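Local coordinates for protein lyase/mutase (PDB 4LSB) that has no exact function assigned but binds a magnesium ion and has the TIM-barrel fold of a family of lyases and mutases, at residues G41-L46 and E52-T57; D79-L84 and A117-G122; E20-L25 and P91-L96; Y61-G66 and A244-A249. All blocks are in the same frame, centred on the assembly; numbering follows the deposited sequence.

Contact 1 of 4, residues G41-L46 and E52-T57; sequences GTARLL and EALATT
Leu54 points out from the barrel wall toward helix 40-48, and its two methyl groups meet different residues of it. The packing belongs to a beta-alpha-beta crossover of the TIM barrel, running from strand 32-34 through helix 40-48 to strand 54-55. The CG of Leu54 lies beside its own backbone N, with chi1 -53°. This holds the fork of the side chain over the helix surface between Ala43 and Leu46, which are one turn apart. The CD1 branch meets the methyl group of Ala43, with Leu54 CD1 3.9 Å from Ala43 CB. The CD2 branch turns to Leu46, and the two leucines cross at a slant instead of running side by side. All three residues are buried, and no hydrogen bond joins the two segments. The backbones stay well apart, with Ala43 CA 7.4 Å from Leu54 CA, and the gap is bridged by side-chain carbon. Leu46 also packs on Phe253 of the second subunit, so this helix reaches the dimer interface as well as the barrel wall. The closest approach is at the root of the Leu46 side chain: Leu46 CB lies 3.7 Å from Leu54 CD2, and Leu46 CD1 follows at 4.0 Å.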
loop_
_atom_site.group_PDB
_atom_site.type_symbol
_atom_site.label_atom_id
_atom_site.label_comp_id
_atom_site.label_asym_id
_atom_site.label_seq_id
_atom_site.Cartn_x
_atom_site.Cartn_y
_atom_site.Cartn_z
ATOM N N GLY B 41 1.321 -5.157 5.093
ATOM C CA GLY B 41 0.225 -5.980 4.607
ATOM C C GLY B 41 0.682 -6.974 3.564
ATOM O O GLY B 41 0.433 -8.173 3.655
ATOM N N THR B 42 1.397 -6.443 2.604
ATOM C CA THR B 42 1.887 -7.245 1.520
ATOM C C THR B 42 2.943 -8.219 1.997
ATOM O O THR B 42 2.992 -9.317 1.506
ATOM C CB THR B 42 2.348 -6.369 0.314
ATOM O OG1 THR B 42 3.256 -5.343 0.743
ATOM C CG2 THR B 42 1.177 -5.751 -0.375
ATOM N N ALA B 43 3.761 -7.822 2.956
ATOM C CA ALA B 43 4.735 -8.689 3.518
ATOM C C ALA B 43 4.084 -9.871 4.176
ATOM O O ALA B 43 4.468 -11.015 3.914
ATOM C CB ALA B 43 5.631 -7.959 4.471
ATOM N N ARG B 44 3.070 -9.610 5.011
ATOM C CA ARG B 44 2.253 -10.652 5.605
ATOM C C ARG B 44 1.657 -11.639 4.596
ATOM O O ARG B 44 1.800 -12.885 4.785
ATOM C CB ARG B 44 1.122 -10.056 6.469
ATOM C CG ARG B 44 1.626 -9.444 7.762
ATOM C CD ARG B 44 0.539 -9.323 8.809
ATOM N NE ARG B 44 0.234 -10.628 9.395
ATOM C CZ ARG B 44 -0.747 -10.859 10.261
ATOM N NH1 ARG B 44 -1.474 -9.881 10.740
ATOM N NH2 ARG B 44 -0.931 -12.085 10.716
ATOM N N LEU B 45 1.072 -11.089 3.527
ATOM C CA LEU B 45 0.386 -11.907 2.544
ATOM C C LEU B 45 1.366 -12.780 1.788
ATOM O O LEU B 45 1.090 -13.931 1.502
ATOM C CB LEU B 45 -0.380 -11.054 1.569
ATOM C CG LEU B 45 -1.583 -10.328 2.234
ATOM C CD1 LEU B 45 -2.130 -9.291 1.277
ATOM C CD2 LEU B 45 -2.676 -11.333 2.656
ATOM N N LEU B 46 2.539 -12.251 1.464
ATOM C CA LEU B 46 3.548 -13.112 0.830
ATOM C C LEU B 46 4.043 -14.250 1.725
ATOM O O LEU B 46 4.315 -15.353 1.239
ATOM C CB LEU B 46 4.728 -12.278 0.283
ATOM C CG LEU B 46 4.357 -11.241 -0.814
ATOM C CD1 LEU B 46 5.483 -10.264 -1.010
ATOM C CD2 LEU B 46 3.964 -11.895 -2.170
ATOM N N GLU B 52 9.609 -17.800 0.906
ATOM C CA GLU B 52 10.606 -18.122 1.943
ATOM C C GLU B 52 11.537 -16.962 2.305
ATOM O O GLU B 52 12.336 -17.074 3.241
ATOM C CB GLU B 52 11.421 -19.326 1.510
ATOM C CG GLU B 52 10.647 -20.633 1.675
ATOM C CD GLU B 52 11.408 -21.794 1.076
ATOM O OE1 GLU B 52 12.147 -22.447 1.829
ATOM O OE2 GLU B 52 11.323 -22.040 -0.123
ATOM N N ALA B 53 11.413 -15.874 1.575
ATOM C CA ALA B 53 12.191 -14.669 1.824
ATOM C C ALA B 53 11.462 -13.546 1.194
ATOM O O ALA B 53 10.623 -13.775 0.317
ATOM C CB ALA B 53 13.542 -14.822 1.184
ATOM N N LEU B 54 11.791 -12.334 1.581
ATOM C CA LEU B 54 11.217 -11.116 0.949
ATOM C C LEU B 54 12.353 -10.154 0.610
ATOM O O LEU B 54 13.383 -10.160 1.277
ATOM C CB LEU B 54 10.225 -10.428 1.938
ATOM C CG LEU B 54 9.135 -11.331 2.506
ATOM C CD1 LEU B 54 8.368 -10.602 3.591
ATOM C CD2 LEU B 54 8.191 -11.774 1.438
ATOM N N ALA B 55 12.143 -9.305 -0.407
ATOM C CA ALA B 55 13.057 -8.257 -0.735
ATOM C C ALA B 55 12.314 -6.932 -0.764
ATOM O O ALA B 55 11.199 -6.795 -1.320
ATOM C CB ALA B 55 13.715 -8.515 -2.080
ATOM N N THR B 56 12.938 -5.905 -0.228
ATOM C CA THR B 56 12.313 -4.587 -0.290
ATOM C C THR B 56 12.496 -4.060 -1.702
ATOM O O THR B 56 13.268 -4.635 -2.511
ATOM C CB THR B 56 12.883 -3.632 0.747
ATOM O OG1 THR B 56 14.233 -3.391 0.468
ATOM C CG2 THR B 56 12.746 -4.196 2.161
ATOM N N THR B 57 11.697 -3.063 -2.053
ATOM C CA THR B 57 11.709 -2.456 -3.380
ATOM C C THR B 57 11.665 -0.949 -3.154
ATOM O O THR B 57 10.688 -0.410 -2.669
ATOM C CB THR B 57 10.522 -2.921 -4.264
ATOM O OG1 THR B 57 10.354 -2.052 -5.378
ATOM C CG2 THR B 57 9.214 -3.002 -3.487
#

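Contact 2 of 4, residues D79-L84 and A117-G122; sequences DHIADL and AGAVGG
Ile81 meets Ala117 and Ala119 through one branch, and its first torsion decides which. With chi1 at -70°, CG1 sits beside the backbone N, while the CG2 methyl is swung to the far side of CB from that nitrogen. CG2 therefore faces the turn that follows helix 104-116. It touches two alanine methyls of that turn: Ile81 CG2 is 3.9 Å from Ala117 CB and 4.0 Å from Ala119 CB. The longer branch goes elsewhere and ends on Ala94 of the barrel wall.

Ala82, the next residue on the helix, makes a closer backbone approach. Its CA lies 3.4 Å from Ala117 O, a CA-H...O contact with an angle of 133° at the hydrogen. The methyl group of Ala82 also leans on this oxygen, with Ala82 CB 3.7 Å from Ala117 O. No conventional hydrogen bond crosses between the segments. Small side chains let the backbones come near, and Ala82 CA is 5.0 Å from Ala117 CA.

Gly118 ends the preceding helix with a Schellman motif. With its positive phi of 113° the chain leaves the helix and goes on toward strand 121-125.

The contact joins helix 74-88, which precedes strand 92-95, to the turn between helix 104-116 and strand 121-125. Helix 74-88 packs outside strand 92-95, with Ile81 resting on Ala94 of the strand and on Leu96 just after it. The turn leads into strand 121-125, the neighbour of 92-95 in the sheet. Behind it, Val120 packs on helix 14-25.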
loop_
_atom_site.group_PDB
_atom_site.type_symbol
_atom_site.label_atom_id
_atom_site.label_comp_id
_atom_site.label_asym_id
_atom_site.label_seq_id
_atom_site.Cartn_x
_atom_site.Cartn_y
_atom_site.Cartn_z
ATOM N N ASP B 79 13.877 2.392 8.558
ATOM C CA ASP B 79 12.595 2.195 9.196
ATOM C C ASP B 79 11.743 1.168 8.432
ATOM O O ASP B 79 11.098 0.311 9.062
ATOM C CB ASP B 79 11.813 3.522 9.334
ATOM C CG ASP B 79 12.403 4.446 10.390
ATOM O OD1 ASP B 79 13.062 3.969 11.334
ATOM O OD2 ASP B 79 12.200 5.671 10.266
ATOM N N HIS B 80 11.753 1.287 7.104
ATOM C CA HIS B 80 10.958 0.429 6.196
ATOM C C HIS B 80 11.442 -1.020 6.314
ATOM O O HIS B 80 10.649 -1.958 6.473
ATOM C CB HIS B 80 11.069 0.968 4.762
ATOM C CG HIS B 80 10.309 0.182 3.719
ATOM N ND1 HIS B 80 8.945 0.000 3.756
ATOM C CD2 HIS B 80 10.733 -0.424 2.582
ATOM C CE1 HIS B 80 8.563 -0.697 2.697
ATOM N NE2 HIS B 80 9.628 -0.949 1.961
ATOM N N ILE B 81 12.743 -1.210 6.289
ATOM C CA ILE B 81 13.289 -2.555 6.481
ATOM C C ILE B 81 12.784 -3.141 7.783
ATOM O O ILE B 81 12.285 -4.279 7.816
ATOM C CB ILE B 81 14.810 -2.541 6.514
ATOM C CG1 ILE B 81 15.359 -2.227 5.138
ATOM C CG2 ILE B 81 15.316 -3.880 7.007
ATOM C CD1 ILE B 81 16.833 -1.830 5.191
ATOM N N ALA B 82 12.914 -2.397 8.888
ATOM C CA ALA B 82 12.436 -2.903 10.179
ATOM C C ALA B 82 10.925 -3.256 10.165
ATOM O O ALA B 82 10.486 -4.227 10.840
ATOM C CB ALA B 82 12.740 -1.896 11.303
ATOM N N ASP B 83 10.149 -2.455 9.458
ATOM C CA ASP B 83 8.701 -2.692 9.376
ATOM C C ASP B 83 8.451 -4.021 8.677
ATOM O O ASP B 83 7.591 -4.751 9.079
ATOM C CB ASP B 83 7.965 -1.620 8.547
ATOM C CG ASP B 83 7.719 -0.335 9.308
ATOM O OD1 ASP B 83 7.868 -0.309 10.551
ATOM O OD2 ASP B 83 7.404 0.663 8.618
ATOM N N LEU B 84 9.152 -4.266 7.567
ATOM C CA LEU B 84 8.888 -5.484 6.812
ATOM C C LEU B 84 9.459 -6.783 7.494
ATOM O O LEU B 84 8.922 -7.858 7.341
ATOM C CB LEU B 84 9.304 -5.310 5.366
ATOM C CG LEU B 84 8.202 -4.696 4.451
ATOM C CD1 LEU B 84 7.543 -3.426 4.964
ATOM C CD2 LEU B 84 8.794 -4.511 3.070
ATOM N N ALA B 117 18.780 -2.953 11.456
ATOM C CA ALA B 117 17.334 -2.913 11.201
ATOM C C ALA B 117 16.684 -4.255 10.989
ATOM O O ALA B 117 15.448 -4.347 10.924
ATOM C CB ALA B 117 17.026 -2.002 10.016
ATOM N N GLY B 118 17.488 -5.315 10.870
ATOM C CA GLY B 118 17.007 -6.658 10.845
ATOM C C GLY B 118 17.160 -7.423 9.549
ATOM O O GLY B 118 16.809 -8.601 9.459
ATOM N N ALA B 119 17.706 -6.768 8.539
ATOM C CA ALA B 119 17.959 -7.437 7.272
ATOM C C ALA B 119 19.075 -8.484 7.409
ATOM O O ALA B 119 20.033 -8.313 8.154
ATOM C CB ALA B 119 18.286 -6.424 6.188
ATOM N N VAL B 120 18.941 -9.559 6.647
ATOM C CA VAL B 120 19.987 -10.558 6.596
ATOM C C VAL B 120 20.674 -10.583 5.253
ATOM O O VAL B 120 21.520 -11.420 4.969
ATOM C CB VAL B 120 19.478 -11.934 6.951
ATOM C CG1 VAL B 120 19.118 -12.019 8.413
ATOM C CG2 VAL B 120 18.297 -12.337 6.078
ATOM N N GLY B 121 20.299 -9.677 4.385
ATOM C CA GLY B 121 20.991 -9.490 3.149
ATOM C C GLY B 121 20.651 -8.128 2.582
ATOM O O GLY B 121 19.735 -7.426 3.045
ATOM N N GLY B 122 21.370 -7.752 1.567
ATOM C CA GLY B 122 21.024 -6.514 0.830
ATOM C C GLY B 122 21.871 -6.291 -0.397
ATOM O O GLY B 122 22.880 -6.955 -0.560
#

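Contact 3 of 4, residues E20-L25 and P91-L96; sequences EAFRAL and PVSADL
The Phe22 ring slants against both Pro91 and Ser93, so neither of them stacks on it squarely. A third neighbour, the ring of His26, meets it edge-to-face. The second flat group, the guanidinium of Arg23, lies on another side of the helix. Its edge faces the Glu20 carboxylate almost in plane, and NE and NH2 both reach the same oxygen. The shorter bond of this salt bridge, Arg23 NH2 to Glu20 OE2 at 2.8 Å, is nearly straight at 163° and uses the syn lone pair. The bond from NE is longer and more bent.

Phe22 carries the contact with the strand. Its chi1 of -170° extends the ring away from the backbone N and along the first residues of 91-96. The root of the side chain packs on the proline, with Phe22 CB 3.8 Å from Pro91 CB. The far end of the ring reaches the next inward residue, and Phe22 CZ is 3.9 Å from Ser93 CB. Ser93 thus offers its methylene carbon to the ring.

Helix 14-25 lies across the N-terminal end of the barrel. Phe22 also touches Ile34 of strand 32-34, Ala53 just before strand 54-55, and Val120 just before strand 121-125. Strand 92-95 runs from this end toward the magnesium site, where Asp95 bonds to Ser58 and to the backbone N of Glu97.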
loop_
_atom_site.group_PDB
_atom_site.type_symbol
_atom_site.label_atom_id
_atom_site.label_comp_id
_atom_site.label_asym_id
_atom_site.label_seq_id
_atom_site.Cartn_x
_atom_site.Cartn_y
_atom_site.Cartn_z
ATOM N N GLU B 20 20.772 -17.752 8.246
ATOM C CA GLU B 20 21.172 -19.062 7.766
ATOM C C GLU B 20 20.173 -19.652 6.805
ATOM O O GLU B 20 20.574 -20.271 5.803
ATOM C CB GLU B 20 21.371 -20.056 8.923
ATOM C CG GLU B 20 21.821 -21.436 8.431
ATOM C CD GLU B 20 23.094 -21.445 7.566
ATOM O OE1 GLU B 20 24.053 -20.670 7.826
ATOM O OE2 GLU B 20 23.133 -22.251 6.596
ATOM N N ALA B 21 18.902 -19.528 7.115
ATOM C CA ALA B 21 17.877 -20.000 6.192
ATOM C C ALA B 21 18.018 -19.305 4.811
ATOM O O ALA B 21 17.912 -19.925 3.731
ATOM C CB ALA B 21 16.501 -19.789 6.795
ATOM N N PHE B 22 18.296 -18.006 4.843
ATOM C CA PHE B 22 18.411 -17.225 3.612
ATOM C C PHE B 22 19.614 -17.674 2.797
ATOM O O PHE B 22 19.499 -17.864 1.585
ATOM C CB PHE B 22 18.510 -15.749 3.913
ATOM C CG PHE B 22 18.387 -14.889 2.690
ATOM C CD1 PHE B 22 17.286 -15.006 1.847
ATOM C CD2 PHE B 22 19.342 -13.974 2.384
ATOM C CE1 PHE B 22 17.159 -14.182 0.715
ATOM C CE2 PHE B 22 19.218 -13.148 1.266
ATOM C CZ PHE B 22 18.128 -13.265 0.439
ATOM N N ARG B 23 20.772 -17.833 3.448
ATOM C CA ARG B 23 21.974 -18.264 2.742
ATOM C C ARG B 23 21.724 -19.653 2.090
ATOM O O ARG B 23 22.099 -19.858 0.946
ATOM C CB ARG B 23 23.197 -18.318 3.695
ATOM C CG ARG B 23 24.528 -18.681 3.018
ATOM C CD ARG B 23 25.528 -19.368 3.986
ATOM N NE ARG B 23 24.992 -20.665 4.435
ATOM C CZ ARG B 23 25.056 -21.826 3.755
ATOM N NH1 ARG B 23 25.686 -21.924 2.580
ATOM N NH2 ARG B 23 24.484 -22.913 4.264
ATOM N N ALA B 24 21.075 -20.553 2.840
ATOM C CA ALA B 24 20.741 -21.907 2.389
ATOM C C ALA B 24 19.823 -21.951 1.159
ATOM O O ALA B 24 19.939 -22.884 0.350
ATOM C CB ALA B 24 20.122 -22.713 3.519
ATOM N N LEU B 25 18.905 -20.987 1.035
ATOM C CA LEU B 25 18.053 -20.884 -0.171
ATOM C C LEU B 25 18.902 -20.797 -1.382
ATOM O O LEU B 25 18.501 -21.313 -2.423
ATOM C CB LEU B 25 17.114 -19.655 -0.171
ATOM C CG LEU B 25 16.063 -19.676 0.893
ATOM C CD1 LEU B 25 15.274 -18.405 1.047
ATOM C CD2 LEU B 25 15.150 -20.883 0.639
ATOM N N PRO B 91 13.207 -13.963 6.452
ATOM C CA PRO B 91 14.394 -13.237 6.008
ATOM C C PRO B 91 14.134 -12.144 4.969
ATOM O O PRO B 91 13.355 -12.356 4.039
ATOM C CB PRO B 91 15.303 -14.325 5.411
ATOM C CG PRO B 91 14.570 -15.596 5.603
ATOM C CD PRO B 91 13.177 -15.342 5.982
ATOM N N VAL B 92 14.731 -10.980 5.182
ATOM C CA VAL B 92 14.559 -9.810 4.317
ATOM C C VAL B 92 15.890 -9.368 3.722
ATOM O O VAL B 92 16.848 -9.079 4.436
ATOM C CB VAL B 92 13.943 -8.619 5.081
ATOM C CG1 VAL B 92 13.923 -7.372 4.221
ATOM C CG2 VAL B 92 12.551 -8.951 5.542
ATOM N N SER B 93 15.943 -9.332 2.405
ATOM C CA SER B 93 17.024 -8.730 1.669
ATOM C C SER B 93 16.624 -7.333 1.316
ATOM O O SER B 93 15.612 -7.115 0.642
ATOM C CB SER B 93 17.302 -9.477 0.364
ATOM O OG SER B 93 18.581 -9.085 -0.118
ATOM N N ALA B 94 17.450 -6.382 1.719
ATOM C CA ALA B 94 17.152 -4.984 1.543
ATOM C C ALA B 94 17.773 -4.381 0.317
ATOM O O ALA B 94 18.953 -4.484 0.083
ATOM C CB ALA B 94 17.656 -4.230 2.759
ATOM N N ASP B 95 16.966 -3.671 -0.434
ATOM C CA ASP B 95 17.436 -2.833 -1.511
ATOM C C ASP B 95 18.042 -1.580 -0.859
ATOM O O ASP B 95 17.314 -0.829 -0.234
ATOM C CB ASP B 95 16.240 -2.485 -2.360
ATOM C CG ASP B 95 16.554 -1.562 -3.496
ATOM O OD1 ASP B 95 17.730 -1.135 -3.684
ATOM O OD2 ASP B 95 15.577 -1.336 -4.232
ATOM N N LEU B 96 19.363 -1.417 -0.985
ATOM C CA LEU B 96 20.118 -0.328 -0.319
ATOM C C LEU B 96 20.718 0.589 -1.351
ATOM O O LEU B 96 21.759 1.229 -1.125
ATOM C CB LEU B 96 21.206 -0.914 0.548
ATOM C CG LEU B 96 20.657 -1.810 1.617
ATOM C CD1 LEU B 96 21.795 -2.556 2.293
ATOM C CD2 LEU B 96 19.773 -1.024 2.576
#

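Contact 4 of 4, residues Y61-G66 and A244-A249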
loop_
_atom_site.group_PDB
_atom_site.type_symbol
_atom_site.label_atom_id
_atom_site.label_comp_id
_atom_site.label_asym_id
_atom_site.label_seq_id
_atom_site.Cartn_x
_atom_site.Cartn_y
_atom_site.Cartn_z
ATOM N N TYR B 61 8.140 1.163 -2.638
ATOM C CA TYR B 61 8.067 2.026 -1.490
ATOM C C TYR B 61 7.778 3.452 -1.891
ATOM O O TYR B 61 6.920 4.084 -1.292
ATOM C CB TYR B 61 9.366 1.962 -0.658
ATOM C CG TYR B 61 9.405 2.925 0.528
ATOM C CD1 TYR B 61 8.867 2.569 1.739
ATOM C CD2 TYR B 61 9.978 4.197 0.413
ATOM C CE1 TYR B 61 8.893 3.431 2.825
ATOM C CE2 TYR B 61 9.990 5.081 1.487
ATOM C CZ TYR B 61 9.454 4.682 2.696
ATOM O OH TYR B 61 9.482 5.539 3.795
ATOM N N ALA B 62 8.505 3.939 -2.892
ATOM C CA ALA B 62 8.330 5.274 -3.404
ATOM C C ALA B 62 6.928 5.471 -3.917
ATOM O O ALA B 62 6.320 6.458 -3.549
ATOM C CB ALA B 62 9.345 5.571 -4.489
ATOM N N PHE B 63 6.417 4.563 -4.761
ATOM C CA PHE B 63 5.064 4.695 -5.287
ATOM C C PHE B 63 4.029 4.814 -4.164
ATOM O O PHE B 63 3.096 5.639 -4.277
ATOM C CB PHE B 63 4.674 3.539 -6.235
ATOM C CG PHE B 63 5.651 3.317 -7.363
ATOM C CD1 PHE B 63 6.413 4.374 -7.864
ATOM C CD2 PHE B 63 5.805 2.064 -7.919
ATOM C CE1 PHE B 63 7.314 4.143 -8.890
ATOM C CE2 PHE B 63 6.716 1.823 -8.910
ATOM C CZ PHE B 63 7.471 2.893 -9.402
ATOM N N SER B 64 4.219 4.083 -3.074
ATOM C CA SER B 64 3.289 4.187 -1.936
ATOM C C SER B 64 3.290 5.585 -1.349
ATOM O O SER B 64 2.274 6.057 -0.838
ATOM C CB SER B 64 3.561 3.131 -0.844
ATOM O OG SER B 64 4.667 3.475 -0.000
ATOM N N LYS B 65 4.446 6.251 -1.398
ATOM C CA LYS B 65 4.558 7.604 -0.889
ATOM C C LYS B 65 4.207 8.689 -1.927
ATOM O O LYS B 65 4.372 9.852 -1.629
ATOM C CB LYS B 65 5.985 7.864 -0.404
ATOM C CG LYS B 65 6.444 6.958 0.702
ATOM C CD LYS B 65 5.703 7.179 1.993
ATOM C CE LYS B 65 6.130 6.177 3.061
ATOM N NZ LYS B 65 4.975 5.697 3.909
ATOM N N GLY B 66 3.785 8.289 -3.121
ATOM C CA GLY B 66 3.413 9.220 -4.173
ATOM C C GLY B 66 4.637 9.860 -4.838
ATOM O O GLY B 66 4.540 10.972 -5.351
ATOM N N ALA B 244 7.281 -4.568 -9.477
ATOM C CA ALA B 244 6.196 -5.086 -10.314
ATOM C C ALA B 244 4.969 -5.498 -9.578
ATOM O O ALA B 244 3.862 -5.410 -10.131
ATOM C CB ALA B 244 6.678 -6.222 -11.191
ATOM N N LEU B 245 5.124 -5.995 -8.356
ATOM C CA LEU B 245 3.933 -6.288 -7.562
ATOM C C LEU B 245 3.180 -4.988 -7.210
ATOM O O LEU B 245 1.930 -4.933 -7.306
ATOM C CB LEU B 245 4.243 -7.104 -6.328
ATOM C CG LEU B 245 4.595 -8.548 -6.611
ATOM C CD1 LEU B 245 5.179 -9.241 -5.386
ATOM C CD2 LEU B 245 3.362 -9.265 -7.176
ATOM N N ALA B 246 3.916 -3.959 -6.792
ATOM C CA ALA B 246 3.306 -2.666 -6.502
ATOM C C ALA B 246 2.609 -2.128 -7.756
ATOM O O ALA B 246 1.494 -1.607 -7.677
ATOM C CB ALA B 246 4.364 -1.673 -5.981
ATOM N N ARG B 247 3.218 -2.313 -8.922
ATOM C CA ARG B 247 2.641 -1.840 -10.156
ATOM C C ARG B 247 1.437 -2.728 -10.580
ATOM O O ARG B 247 0.511 -2.250 -11.171
ATOM C CB ARG B 247 3.714 -1.677 -11.259
ATOM C CG ARG B 247 4.737 -0.594 -10.976
ATOM C CD ARG B 247 5.681 -0.321 -12.154
ATOM N NE ARG B 247 6.586 -1.475 -12.384
ATOM C CZ ARG B 247 6.407 -2.424 -13.287
ATOM N NH1 ARG B 247 5.396 -2.385 -14.137
ATOM N NH2 ARG B 247 7.292 -3.422 -13.375
ATOM N N ALA B 248 1.445 -4.014 -10.270
ATOM C CA ALA B 248 0.262 -4.819 -10.481
ATOM C C ALA B 248 -0.929 -4.284 -9.655
ATOM O O ALA B 248 -2.075 -4.160 -10.148
ATOM C CB ALA B 248 0.545 -6.256 -10.153
ATOM N N ALA B 249 -0.673 -4.008 -8.395
ATOM C CA ALA B 249 -1.737 -3.515 -7.506
ATOM C C ALA B 249 -2.290 -2.175 -8.065
ATOM O O ALA B 249 -3.501 -1.923 -8.138
ATOM C CB ALA B 249 -1.173 -3.308 -6.130
#
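Phe63 reaches from helix 58-64 against the aliphatic part of Arg247 on helix 244-263. Its CE2 is 3.7 Å from Arg247 CG and 4.0 Å from Arg247 CD. Ala246 comes in at the edge of the ring, near its plane, with its CB 4.4 Å from Phe63 CD2. The ring and the arginine chain pass at a slant. The guanidinium plane is turned 81° from the ring, so the two flat groups are not laid parallel.

Arg247 is bent at chi3, -68°. The methylene groups stay against Phe63 while the charged end departs to other partners. NH1 bonds to the carbonyl of Val273 in the second subunit, and NH2 bonds to the carbonyl of Gly220 in the same chain. Phe63 touches Ile278 of the second subunit as well. The contact therefore lies at the dimer interface.

The short helix carrying Phe63 ends in a Schellman motif at Gly66. Its last turn has an added bond, Ser64 OG to Tyr61 O at 2.7 Å. That carbonyl also accepts from Lys65 N. Within the same turn, Lys65 CG lies over one face of the Tyr61 ring, toward its rim.

Helix 244-263 follows the last barrel strand, 238-240. Through this contact its first turns pack on helix 58-64, which follows strand 54-55.

The chemistry is divided along one side chain. Carbon meets the phenyl ring, and the buried guanidinium finds carbonyl oxygens in both subunits. The inter-helix packing is apolar, while NH1 bonds across the interface to Val273 of the second subunit and NH2 within the chain to Gly220.

Overall arrangement
Contacts 1, 2 and 3 form a continuous cluster around neighbouring strands of the barrel, with centres 10 to 12 Å apart. Adjacent strands connect them: Leu54 N lies 2.9 Å from Pro91 O, a probable hydrogen bond, and Gly121 O lies 2.8 Å from Ala94 N in the same way. Contact 4 is 22 Å from contact 3, centre to centre, across the chain's centre. It approaches contact 2 through His80 and Tyr61, and shares the dimer interface with contact 1. The magnesium ion, at Ser58 and Glu97, is about 9 Å from the side chain of Phe63, 12 Å from that of Ile81 and 13 Å from that of Ser93.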